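Local structure of putative NADPH:quinone reductase (Bacillus thuringiensis, 3GMS) at residues Gly67-Gly72 against Met125-Leu130; Val71-Asn76 against Gly87-Pro92; Leu172-Arg177 against Leu188-Val193. The protein is a putative NADPH:quinone reductase of the medium-chain dehydrogenase/reductase type, which would probably use NADPH to reduce quinone-like substrates. All blocks are in the same frame, centred on the assembly; numbering follows the deposited sequence.

Contact 1: residues Gly67-Gly72 against Met125-Leu130; sequences GYEGVG and MYINPL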
ATOM      1  N   GLY A  67      11.885  -2.715  -0.248  1.00 20.98           N
ATOM      2  CA  GLY A  67      11.183  -1.988   0.812  1.00 20.66           C
ATOM      3  C   GLY A  67      10.830  -0.552   0.464  1.00 19.42           C
ATOM      4  O   GLY A  67      11.686   0.291   0.164  1.00 20.07           O
ATOM      5  N   TYR A  68       9.541  -0.274   0.503  1.00 20.10           N
ATOM      6  CA  TYR A  68       9.057   1.082   0.180  1.00 18.47           C
ATOM      7  C   TYR A  68       8.713   1.887   1.384  1.00 19.25           C
ATOM      8  O   TYR A  68       8.513   3.120   1.267  1.00 18.84           O
ATOM      9  CB  TYR A  68       7.838   1.056  -0.769  1.00 19.23           C
ATOM     10  CG  TYR A  68       8.227   0.675  -2.157  1.00 21.80           C
ATOM     11  CD1 TYR A  68       8.843   1.592  -3.004  1.00 27.19           C
ATOM     12  CD2 TYR A  68       8.078  -0.635  -2.598  1.00 23.93           C
ATOM     13  CE1 TYR A  68       9.217   1.253  -4.301  1.00 28.63           C
ATOM     14  CE2 TYR A  68       8.444  -0.989  -3.917  1.00 26.00           C
ATOM     15  CZ  TYR A  68       9.019  -0.047  -4.743  1.00 29.00           C
ATOM     16  OH  TYR A  68       9.420  -0.374  -6.020  1.00 30.10           O
ATOM     17  N   GLU A  69       8.555   1.250   2.533  1.00 19.59           N
ATOM     18  CA  GLU A  69       8.151   2.053   3.695  1.00 19.78           C
ATOM     19  C   GLU A  69       8.742   1.597   5.038  1.00 19.58           C
ATOM     20  O   GLU A  69       9.441   0.577   5.122  1.00 18.76           O
ATOM     21  CB  GLU A  69       6.629   2.246   3.748  1.00 21.29           C
ATOM     22  CG  GLU A  69       5.856   1.048   4.138  1.00 23.43           C
ATOM     23  CD  GLU A  69       4.352   1.329   4.279  1.00 26.37           C
ATOM     24  OE1 GLU A  69       3.605   0.508   3.768  1.00 26.07           O
ATOM     25  OE2 GLU A  69       3.915   2.324   4.922  1.00 25.04           O
ATOM     26  N   GLY A  70       8.452   2.364   6.072  1.00 18.27           N
ATOM     27  CA  GLY A  70       8.950   2.100   7.428  1.00 18.38           C
ATOM     28  C   GLY A  70       9.275   3.400   8.149  1.00 19.58           C
ATOM     29  O   GLY A  70       9.209   4.488   7.556  1.00 19.81           O
ATOM     30  N   VAL A  71       9.660   3.273   9.416  1.00 19.66           N
ATOM     31  CA  VAL A  71       9.888   4.431  10.262  1.00 20.42           C
ATOM     32  C   VAL A  71      11.283   4.301  10.876  1.00 20.34           C
ATOM     33  O   VAL A  71      11.758   3.188  11.113  1.00 21.35           O
ATOM     34  CB  VAL A  71       8.820   4.476  11.364  1.00 20.49           C
ATOM     35  CG1 VAL A  71       8.933   3.250  12.276  1.00 20.68           C
ATOM     36  CG2 VAL A  71       8.909   5.770  12.183  1.00 21.43           C
ATOM     37  N   GLY A  72      11.932   5.437  11.131  1.00 20.12           N
ATOM     38  CA  GLY A  72      13.248   5.425  11.791  1.00 20.68           C
ATOM     39  C   GLY A  72      13.535   6.774  12.426  1.00 21.18           C
ATOM     40  O   GLY A  72      12.657   7.651  12.463  1.00 21.35           O
ATOM     41  N   MET A 125       2.002   3.629   7.311  1.00 18.31           N
ATOM     42  CA  MET A 125       1.303   4.869   6.954  1.00 21.01           C
ATOM     43  C   MET A 125       1.265   5.205   5.447  1.00 20.44           C
ATOM     44  O   MET A 125       0.410   5.971   5.013  1.00 21.84           O
ATOM     45  CB  MET A 125       1.916   6.054   7.724  1.00 19.16           C
ATOM     46  CG  MET A 125       1.157   7.434   7.655  1.00 23.20           C
ATOM     47  SD  MET A 125      -0.361   7.491   8.682  1.00 17.75           S
ATOM     48  CE  MET A 125       0.333   7.226  10.273  1.00 20.83           C
ATOM     49  N   TYR A 126       2.187   4.633   4.674  1.00 19.44           N
ATOM     50  CA  TYR A 126       2.416   5.081   3.301  1.00 19.11           C
ATOM     51  C   TYR A 126       1.608   4.317   2.274  1.00 19.63           C
ATOM     52  O   TYR A 126       0.622   4.797   1.776  1.00 18.42           O
ATOM     53  CB  TYR A 126       3.907   5.017   3.004  1.00 20.25           C
ATOM     54  CG  TYR A 126       4.362   5.390   1.594  1.00 19.57           C
ATOM     55  CD1 TYR A 126       3.645   6.308   0.781  1.00 20.37           C
ATOM     56  CD2 TYR A 126       5.563   4.865   1.115  1.00 18.04           C
ATOM     57  CE1 TYR A 126       4.123   6.639  -0.495  1.00 20.38           C
ATOM     58  CE2 TYR A 126       6.056   5.193  -0.147  1.00 19.96           C
ATOM     59  CZ  TYR A 126       5.326   6.087  -0.939  1.00 21.26           C
ATOM     60  OH  TYR A 126       5.801   6.416  -2.193  1.00 20.76           O
ATOM     61  N   ILE A 127       1.996   3.093   1.958  1.00 19.75           N
ATOM     62  CA  ILE A 127       1.515   2.510   0.727  1.00 20.22           C
ATOM     63  C   ILE A 127      -0.009   2.288   0.662  1.00 19.55           C
ATOM     64  O   ILE A 127      -0.651   2.781  -0.255  1.00 19.91           O
ATOM     65  CB  ILE A 127       2.273   1.159   0.424  1.00 20.84           C
ATOM     66  CG1 ILE A 127       3.765   1.453   0.134  1.00 19.91           C
ATOM     67  CG2 ILE A 127       1.672   0.480  -0.796  1.00 22.36           C
ATOM     68  CD1 ILE A 127       4.004   2.248  -1.132  1.00 22.52           C
ATOM     69  N   ASN A 128      -0.554   1.545   1.611  1.00 19.95           N
ATOM     70  CA  ASN A 128      -1.991   1.283   1.623  1.00 20.15           C
ATOM     71  C   ASN A 128      -2.867   2.521   1.949  1.00 20.24           C
ATOM     72  O   ASN A 128      -3.860   2.742   1.209  1.00 21.77           O
ATOM     73  CB  ASN A 128      -2.312   0.056   2.485  1.00 20.03           C
ATOM     74  CG  ASN A 128      -1.706  -1.192   1.898  1.00 21.52           C
ATOM     75  OD1 ASN A 128      -1.758  -1.357   0.685  1.00 27.60           O
ATOM     76  ND2 ASN A 128      -1.075  -2.030   2.720  1.00 26.29           N
ATOM     77  N   PRO A 129      -2.513   3.328   2.979  1.00 20.68           N
ATOM     78  CA  PRO A 129      -3.360   4.479   3.297  1.00 21.05           C
ATOM     79  C   PRO A 129      -3.318   5.529   2.210  1.00 21.40           C
ATOM     80  O   PRO A 129      -4.373   6.039   1.823  1.00 21.69           O
ATOM     81  CB  PRO A 129      -2.780   5.015   4.627  1.00 21.41           C
ATOM     82  CG  PRO A 129      -2.141   3.831   5.237  1.00 23.18           C
ATOM     83  CD  PRO A 129      -1.525   3.097   4.051  1.00 20.96           C
ATOM     84  N   LEU A 130      -2.121   5.873   1.722  1.00 20.66           N
ATOM     85  CA  LEU A 130      -2.067   6.854   0.648  1.00 20.34           C
ATOM     86  C   LEU A 130      -2.809   6.427  -0.645  1.00 20.31           C
ATOM     87  O   LEU A 130      -3.519   7.225  -1.228  1.00 20.01           O
ATOM     88  CB  LEU A 130      -0.638   7.276   0.362  1.00 20.50           C
ATOM     89  CG  LEU A 130      -0.435   8.523  -0.467  1.00 21.15           C
ATOM     90  CD1 LEU A 130      -1.027   9.776   0.175  1.00 21.70           C
ATOM     91  CD2 LEU A 130       1.072   8.663  -0.668  1.00 19.40           C
TER
HETATM   92  O   HOH W   1       1.000   0.837   4.016  1.00 21.85           O
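The Tyr126 ring turns its edge to the 67-72 loop, where Tyr68 O lies 3.4 Å from Tyr126 CD2 and Glu69 CB also approaches near the ring plane; on one face of the ring, Ile127 CD1 sits over the rim. The contact joins the GroES-like catalytic domain of the medium-chain dehydrogenase/reductase fold to the start of helix 127-139. Leu130 CD2 meets the same ring edge from within the helix, and the phenol OH is hydrogen-bonded to Asn272 ND2. The Glu69 carboxylate stands almost perpendicular to the ring, with 86° between the planes. Its chain, extended beyond CG, carries the charged end to the turn just ahead of helix 127-139, where Tyr126 N donates to Glu69 OE2 at 2.9 Å, on the syn side but 31° out of the carboxylate plane. A carboxylate beside the start of the helix would probably be favoured by the helix dipole. Separately, Tyr68 CB touches Ile127 CD1 at 4.0 Å. Glu69 OE1 is held by Asn45 ND2 and by a water 2.6 Å from OE1. That water also accepts from Asn128 N at 2.9 Å.

Contact 2: residues Val71-Asn76 against Gly87-Pro92; sequences VGIVEN and GKRVLP
A beta hairpin of the GroES-like domain, formed by strands 71-77 and 89-92, brings Val71-Asn76 against Gly87-Pro92 in antiparallel register. Gly72 and Val90 form the hydrogen-bonded pair: Gly72 N donates to Val90 O at 3.0 Å and Val90 N to Gly72 O at 2.9 Å, both nearly along the C=O axis. Ile73 and Arg89 make the neighbouring non-hydrogen-bonded pair. Beyond them, ahead of strand 89-92, Val74 N still donates to Lys88 O at 3.0 Å and Val74 O accepts from Gly87 N at 2.7 Å, this last donor tilted 27° from the carbonyl plane. The axes of strands 71-76 and 89-92 run 111° apart.

On the face of Val90, Val74 CG2 meets Val90 CG1 at 3.7 Å, the two side chains crossing at about a right angle. Val74 CG2 reaches this spot because it stands beside its own backbone N, with CG1 turned anti to that N (chi1 178°). Near the other end, Val71 CB rests on Leu91 CD2 at 3.8 Å. The Arg89 guanidinium forms a salt bridge with Asp119 and a hydrogen bond to Ile117 O, while strand 34-43 pairs with the far edge of strand 71-77. Four backbone N-H...O bonds thus set the pairing largely independently of side-chain identity, CA-H...O approaches such as Arg89 CA to Gly72 O at 3.3 Å add to it, and Val74 with Val90 contributes apolar packing.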
ATOM      1  N   VAL A  71       9.660   3.273   9.416  1.00 19.66           N
ATOM      2  CA  VAL A  71       9.888   4.431  10.262  1.00 20.42           C
ATOM      3  C   VAL A  71      11.283   4.301  10.876  1.00 20.34           C
ATOM      4  O   VAL A  71      11.758   3.188  11.113  1.00 21.35           O
ATOM      5  CB  VAL A  71       8.820   4.476  11.364  1.00 20.49           C
ATOM      6  CG1 VAL A  71       8.933   3.250  12.276  1.00 20.68           C
ATOM      7  CG2 VAL A  71       8.909   5.770  12.183  1.00 21.43           C
ATOM      8  N   GLY A  72      11.932   5.437  11.131  1.00 20.12           N
ATOM      9  CA  GLY A  72      13.248   5.425  11.791  1.00 20.68           C
ATOM     10  C   GLY A  72      13.535   6.774  12.426  1.00 21.18           C
ATOM     11  O   GLY A  72      12.657   7.651  12.463  1.00 21.35           O
ATOM     12  N   ILE A  73      14.770   6.920  12.923  1.00 22.24           N
ATOM     13  CA  ILE A  73      15.227   8.139  13.626  1.00 24.08           C
ATOM     14  C   ILE A  73      16.300   8.823  12.804  1.00 23.83           C
ATOM     15  O   ILE A  73      17.253   8.179  12.396  1.00 23.62           O
ATOM     16  CB  ILE A  73      15.860   7.775  15.003  1.00 24.32           C
ATOM     17  CG1 ILE A  73      14.864   7.037  15.873  1.00 26.20           C
ATOM     18  CG2 ILE A  73      16.443   9.050  15.699  1.00 28.19           C
ATOM     19  CD1 ILE A  73      13.651   7.863  16.159  1.00 29.89           C
ATOM     20  N   VAL A  74      16.144  10.127  12.568  1.00 24.09           N
ATOM     21  CA  VAL A  74      17.127  10.871  11.819  1.00 24.97           C
ATOM     22  C   VAL A  74      18.386  10.940  12.655  1.00 26.02           C
ATOM     23  O   VAL A  74      18.313  11.347  13.822  1.00 26.24           O
ATOM     24  CB  VAL A  74      16.662  12.318  11.552  1.00 24.12           C
ATOM     25  CG1 VAL A  74      17.729  13.134  10.805  1.00 25.81           C
ATOM     26  CG2 VAL A  74      15.342  12.358  10.796  1.00 23.80           C
ATOM     27  N   GLU A  75      19.504  10.521  12.060  1.00 27.08           N
ATOM     28  CA  GLU A  75      20.831  10.518  12.712  0.50 28.62           C
ATOM     29  C   GLU A  75      21.722  11.642  12.210  1.00 29.21           C
ATOM     30  O   GLU A  75      22.625  12.114  12.934  1.00 30.40           O
ATOM     31  CB  GLU A  75      21.569   9.207  12.429  0.50 28.85           C
ATOM     32  CG  GLU A  75      20.919   7.973  12.981  0.50 31.32           C
ATOM     33  CD  GLU A  75      21.280   7.696  14.416  0.50 34.55           C
ATOM     34  OE1 GLU A  75      20.858   8.469  15.307  0.50 35.40           O
ATOM     35  OE2 GLU A  75      21.972   6.680  14.643  0.50 36.30           O
ATOM     36  N   ASN A  76      21.533  12.013  10.950  1.00 29.65           N
ATOM     37  CA  ASN A  76      22.365  13.067  10.336  1.00 30.90           C
ATOM     38  C   ASN A  76      21.629  13.657   9.148  1.00 31.47           C
ATOM     39  O   ASN A  76      20.689  13.045   8.627  1.00 31.50           O
ATOM     40  CB  ASN A  76      23.736  12.521   9.929  1.00 30.78           C
ATOM     41  CG  ASN A  76      24.823  13.603   9.937  1.00 33.58           C
ATOM     42  OD1 ASN A  76      24.547  14.787  10.218  1.00 31.97           O
ATOM     43  ND2 ASN A  76      26.050  13.197   9.634  1.00 34.48           N
ATOM     44  N   GLY A  87      17.377  13.367  15.422  1.00 32.72           N
ATOM     45  CA  GLY A  87      16.669  12.879  16.591  1.00 31.35           C
ATOM     46  C   GLY A  87      15.184  12.644  16.389  1.00 30.42           C
ATOM     47  O   GLY A  87      14.566  11.967  17.208  1.00 30.43           O
ATOM     48  N   LYS A  88      14.607  13.194  15.315  1.00 30.13           N
ATOM     49  CA  LYS A  88      13.154  13.099  15.052  1.00 28.89           C
ATOM     50  C   LYS A  88      12.802  11.724  14.462  1.00 27.90           C
ATOM     51  O   LYS A  88      13.591  11.178  13.730  1.00 26.29           O
ATOM     52  CB  LYS A  88      12.698  14.185  14.071  1.00 30.24           C
ATOM     53  CG  LYS A  88      12.713  15.642  14.603  1.00 33.76           C
ATOM     54  CD  LYS A  88      11.538  15.947  15.529  1.00 38.38           C
ATOM     55  CE  LYS A  88      11.500  17.442  15.892  1.00 41.85           C
ATOM     56  NZ  LYS A  88      12.798  17.876  16.478  1.00 42.68           N
ATOM     57  N   ARG A  89      11.623  11.186  14.798  1.00 26.47           N
ATOM     58  CA  ARG A  89      11.087   9.972  14.159  1.00 25.26           C
ATOM     59  C   ARG A  89      10.361  10.375  12.872  1.00 23.60           C
ATOM     60  O   ARG A  89       9.512  11.261  12.883  1.00 22.74           O
ATOM     61  CB  ARG A  89      10.096   9.226  15.086  1.00 25.77           C
ATOM     62  CG  ARG A  89      10.540   7.790  15.428  1.00 31.33           C
ATOM     63  CD  ARG A  89       9.518   6.910  16.209  1.00 31.27           C
ATOM     64  NE  ARG A  89       8.506   7.739  16.809  1.00 28.10           N
ATOM     65  CZ  ARG A  89       7.215   7.456  16.789  1.00 27.95           C
ATOM     66  NH1 ARG A  89       6.368   8.326  17.289  1.00 29.53           N
ATOM     67  NH2 ARG A  89       6.775   6.328  16.237  1.00 24.36           N
ATOM     68  N   VAL A  90      10.695   9.690  11.781  1.00 22.73           N
ATOM     69  CA  VAL A  90      10.256  10.064  10.443  1.00 22.36           C
ATOM     70  C   VAL A  90      10.026   8.834   9.568  1.00 21.45           C
ATOM     71  O   VAL A  90      10.609   7.774   9.828  1.00 20.92           O
ATOM     72  CB  VAL A  90      11.324  10.948   9.699  1.00 23.02           C
ATOM     73  CG1 VAL A  90      11.666  12.213  10.529  1.00 24.48           C
ATOM     74  CG2 VAL A  90      12.560  10.194   9.340  1.00 24.16           C
ATOM     75  N   LEU A  91       9.221   9.006   8.520  1.00 21.86           N
ATOM     76  CA  LEU A  91       9.228   8.019   7.417  1.00 21.44           C
ATOM     77  C   LEU A  91      10.173   8.512   6.317  1.00 22.12           C
ATOM     78  O   LEU A  91       9.909   9.560   5.710  1.00 21.95           O
ATOM     79  CB  LEU A  91       7.820   7.823   6.830  1.00 21.87           C
ATOM     80  CG  LEU A  91       6.668   7.704   7.830  1.00 19.56           C
ATOM     81  CD1 LEU A  91       5.324   7.590   7.053  1.00 20.77           C
ATOM     82  CD2 LEU A  91       6.853   6.545   8.843  1.00 23.68           C
ATOM     83  N   PRO A  92      11.272   7.791   6.074  1.00 21.63           N
ATOM     84  CA  PRO A  92      12.159   8.299   4.999  1.00 22.40           C
ATOM     85  C   PRO A  92      11.783   7.730   3.607  1.00 21.49           C
ATOM     86  O   PRO A  92      12.337   6.711   3.168  1.00 22.95           O
ATOM     87  CB  PRO A  92      13.513   7.823   5.455  1.00 22.30           C
ATOM     88  CG  PRO A  92      13.256   6.516   6.195  1.00 22.55           C
ATOM     89  CD  PRO A  92      11.886   6.655   6.821  1.00 22.34           C
TER

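Contact 3: residues Leu172-Arg177 against Leu188-Val193; sequences LIAVTR and LGAAYV
Ala174 CB lies at the middle of a small apolar cluster, with Val193 CG2 at 3.9 Å and Ala190 CB at 4.3 Å. Leu172 extends the cluster past Ala190: its CG is anti to the backbone N (chi1 171°), and CD2 comes within 3.9 Å of Ala190 CB. At the other end Val193 turns its second branch to Thr176, crossing it at about a right angle, so that CG1 touches both OG1 and CG2 of the threonine. Leu185 of helix 182-188 packs on Ala174, Thr176 and Val193, while Leu172 is covered by Ala162 and Ser165 of helix 156-168.

This is a beta-alpha-beta unit of the Rossmann-fold, NAD(P)-binding type domain, in which strand 171-176 and helix 182-188 lead to the outermost strand 192-195 of the parallel sheet. Helix 182-188 ends in a Schellman motif at Gly189, whose positive phi lets the chain leave the helix and turn into the strand.

Parallel pairing follows, Ile173 with Tyr192 and Ala174 with Val193. Ala174 N donates to Tyr192 O at 2.9 Å. Leu172 O receives Ala191 N at 2.9 Å, in the carbonyl plane, and Tyr192 N more weakly at 3.5 Å. On the face of Ile173 and Tyr192, the Tyr192 ring leads away from strand 171-176 toward Thr204 and Leu208 of helix 201-208. The Thr176 hydroxyl is bonded to Asn178 O just beyond the strand. At the opposite end of the pairing, a water bridges the two segments, accepting from Leu172 N and donating to Gly189 O, each at 2.9 Å, and Gln166 NE2 also reaches Gly189 O.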
ATOM      1  N   LEU A 172     -19.635   1.239   0.721  1.00 25.91           N
ATOM      2  CA  LEU A 172     -18.729   0.218   0.224  1.00 25.58           C
ATOM      3  C   LEU A 172     -19.357  -1.148   0.125  1.00 25.48           C
ATOM      4  O   LEU A 172     -19.878  -1.692   1.102  1.00 25.64           O
ATOM      5  CB  LEU A 172     -17.450   0.115   1.091  1.00 25.53           C
ATOM      6  CG  LEU A 172     -16.558  -1.088   0.749  1.00 25.17           C
ATOM      7  CD1 LEU A 172     -15.763  -0.845  -0.548  1.00 23.27           C
ATOM      8  CD2 LEU A 172     -15.591  -1.400   1.888  1.00 27.81           C
ATOM      9  N   ILE A 173     -19.290  -1.708  -1.065  1.00 25.30           N
ATOM     10  CA  ILE A 173     -19.541  -3.108  -1.233  1.00 25.72           C
ATOM     11  C   ILE A 173     -18.217  -3.863  -1.368  1.00 26.01           C
ATOM     12  O   ILE A 173     -17.529  -3.830  -2.409  1.00 25.88           O
ATOM     13  CB  ILE A 173     -20.538  -3.388  -2.427  1.00 25.46           C
ATOM     14  CG1 ILE A 173     -21.880  -2.665  -2.203  1.00 25.64           C
ATOM     15  CG2 ILE A 173     -20.676  -4.935  -2.640  1.00 25.83           C
ATOM     16  CD1 ILE A 173     -22.770  -2.536  -3.468  1.00 26.40           C
ATOM     17  N   ALA A 174     -17.843  -4.550  -0.281  1.00 26.88           N
ATOM     18  CA  ALA A 174     -16.643  -5.389  -0.259  1.00 27.29           C
ATOM     19  C   ALA A 174     -16.867  -6.683  -1.001  1.00 28.21           C
ATOM     20  O   ALA A 174     -17.886  -7.366  -0.774  1.00 29.16           O
ATOM     21  CB  ALA A 174     -16.233  -5.711   1.202  1.00 26.72           C
ATOM     22  N   VAL A 175     -15.934  -7.015  -1.876  1.00 27.10           N
ATOM     23  CA  VAL A 175     -15.920  -8.297  -2.591  1.00 27.98           C
ATOM     24  C   VAL A 175     -14.709  -9.101  -2.148  1.00 28.75           C
ATOM     25  O   VAL A 175     -13.564  -8.654  -2.301  1.00 28.47           O
ATOM     26  CB  VAL A 175     -15.905  -8.088  -4.141  1.00 27.61           C
ATOM     27  CG1 VAL A 175     -15.931  -9.418  -4.888  1.00 29.50           C
ATOM     28  CG2 VAL A 175     -17.060  -7.211  -4.564  1.00 27.90           C
ATOM     29  N   THR A 176     -14.961 -10.295  -1.611  1.00 30.02           N
ATOM     30  CA  THR A 176     -13.928 -11.139  -1.027  1.00 31.91           C
ATOM     31  C   THR A 176     -13.983 -12.551  -1.619  1.00 33.44           C
ATOM     32  O   THR A 176     -15.035 -12.987  -2.146  1.00 33.75           O
ATOM     33  CB  THR A 176     -14.094 -11.268   0.516  1.00 32.48           C
ATOM     34  OG1 THR A 176     -15.378 -11.854   0.809  1.00 32.96           O
ATOM     35  CG2 THR A 176     -13.980  -9.918   1.226  1.00 32.06           C
ATOM     36  N   ARG A 177     -12.861 -13.264  -1.520  1.00 34.79           N
ATOM     37  CA  ARG A 177     -12.740 -14.639  -2.015  1.00 37.09           C
ATOM     38  C   ARG A 177     -13.333 -15.668  -1.055  1.00 37.30           C
ATOM     39  O   ARG A 177     -13.522 -16.829  -1.437  1.00 37.63           O
ATOM     40  CB  ARG A 177     -11.258 -15.009  -2.195  1.00 37.95           C
ATOM     41  CG  ARG A 177     -10.724 -14.918  -3.610  1.00 42.81           C
ATOM     42  CD  ARG A 177     -10.325 -13.480  -3.979  1.00 47.57           C
ATOM     43  NE  ARG A 177      -9.362 -12.856  -3.061  1.00 50.72           N
ATOM     44  CZ  ARG A 177      -8.038 -13.013  -3.122  1.00 52.50           C
ATOM     45  NH1 ARG A 177      -7.498 -13.792  -4.050  1.00 54.30           N
ATOM     46  NH2 ARG A 177      -7.251 -12.393  -2.245  1.00 52.86           N
ATOM     47  N   LEU A 188     -15.649  -2.544  10.538  1.00 29.73           N
ATOM     48  CA  LEU A 188     -14.910  -1.368  10.101  1.00 29.25           C
ATOM     49  C   LEU A 188     -15.769  -0.452   9.253  1.00 29.19           C
ATOM     50  O   LEU A 188     -15.410   0.696   9.038  1.00 29.33           O
ATOM     51  CB  LEU A 188     -13.621  -1.761   9.345  1.00 30.00           C
ATOM     52  CG  LEU A 188     -12.538  -2.352  10.275  1.00 30.36           C
ATOM     53  CD1 LEU A 188     -11.476  -3.066   9.483  1.00 31.14           C
ATOM     54  CD2 LEU A 188     -11.911  -1.268  11.157  1.00 32.06           C
ATOM     55  N   GLY A 189     -16.914  -0.937   8.779  1.00 28.43           N
ATOM     56  CA  GLY A 189     -17.767  -0.036   8.035  1.00 28.85           C
ATOM     57  C   GLY A 189     -18.240  -0.399   6.653  1.00 28.13           C
ATOM     58  O   GLY A 189     -18.946   0.394   6.039  1.00 28.97           O
ATOM     59  N   ALA A 190     -17.913  -1.594   6.179  1.00 27.29           N
ATOM     60  CA  ALA A 190     -18.392  -2.044   4.894  1.00 27.82           C
ATOM     61  C   ALA A 190     -19.924  -2.231   4.944  1.00 29.29           C
ATOM     62  O   ALA A 190     -20.453  -2.838   5.880  1.00 28.88           O
ATOM     63  CB  ALA A 190     -17.721  -3.339   4.500  1.00 27.22           C
ATOM     64  N   ALA A 191     -20.622  -1.698   3.943  1.00 29.57           N
ATOM     65  CA  ALA A 191     -22.092  -1.819   3.877  1.00 29.88           C
ATOM     66  C   ALA A 191     -22.575  -3.253   3.603  1.00 30.14           C
ATOM     67  O   ALA A 191     -23.686  -3.646   4.037  1.00 30.99           O
ATOM     68  CB  ALA A 191     -22.653  -0.840   2.833  1.00 30.61           C
ATOM     69  N   TYR A 192     -21.770  -4.024   2.886  1.00 28.28           N
ATOM     70  CA  TYR A 192     -22.088  -5.395   2.526  1.00 28.23           C
ATOM     71  C   TYR A 192     -20.797  -6.098   2.127  1.00 28.44           C
ATOM     72  O   TYR A 192     -19.859  -5.466   1.626  1.00 28.35           O
ATOM     73  CB  TYR A 192     -23.048  -5.400   1.326  1.00 28.93           C
ATOM     74  CG  TYR A 192     -23.781  -6.714   1.149  1.00 29.58           C
ATOM     75  CD1 TYR A 192     -24.990  -6.950   1.806  1.00 32.43           C
ATOM     76  CD2 TYR A 192     -23.246  -7.731   0.343  1.00 30.51           C
ATOM     77  CE1 TYR A 192     -25.665  -8.170   1.643  1.00 33.56           C
ATOM     78  CE2 TYR A 192     -23.907  -8.956   0.177  1.00 31.04           C
ATOM     79  CZ  TYR A 192     -25.117  -9.158   0.832  1.00 34.58           C
ATOM     80  OH  TYR A 192     -25.769 -10.368   0.664  1.00 36.93           O
ATOM     81  N   VAL A 193     -20.744  -7.405   2.313  1.00 28.14           N
ATOM     82  CA  VAL A 193     -19.602  -8.164   1.890  1.00 28.37           C
ATOM     83  C   VAL A 193     -20.098  -9.254   0.988  1.00 29.38           C
ATOM     84  O   VAL A 193     -20.911 -10.093   1.393  1.00 30.14           O
ATOM     85  CB  VAL A 193     -18.779  -8.749   3.085  1.00 27.97           C
ATOM     86  CG1 VAL A 193     -17.647  -9.655   2.592  1.00 28.55           C
ATOM     87  CG2 VAL A 193     -18.267  -7.633   3.976  1.00 27.42           C
TER
HETATM   88  O   HOH W   2     -19.898   1.577   3.589  1.00 24.64           O

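Contacts 1 and 2 share Val71 and Gly72, so a single run of chain serves first the segment 125-130, which leads into helix 127-139, and then the hairpin. Their centres lie 14 Å apart and they touch directly, Gly70 O meeting Leu91 CD2 at 3.4 Å and Met125 CB meeting Leu91 CD1 at 3.8 Å. Contact 3 belongs to the other domain: its centre is 24 Å from that of contact 1 and 36 Å from that of contact 2, and contacts 2 and 3 lie on opposite sides of the chain's centre. Contact 1 lies between them, about 12 Å from contact 3 by nearest atoms. In relatives, the cofactor and substrate bind in the cleft between these two domains.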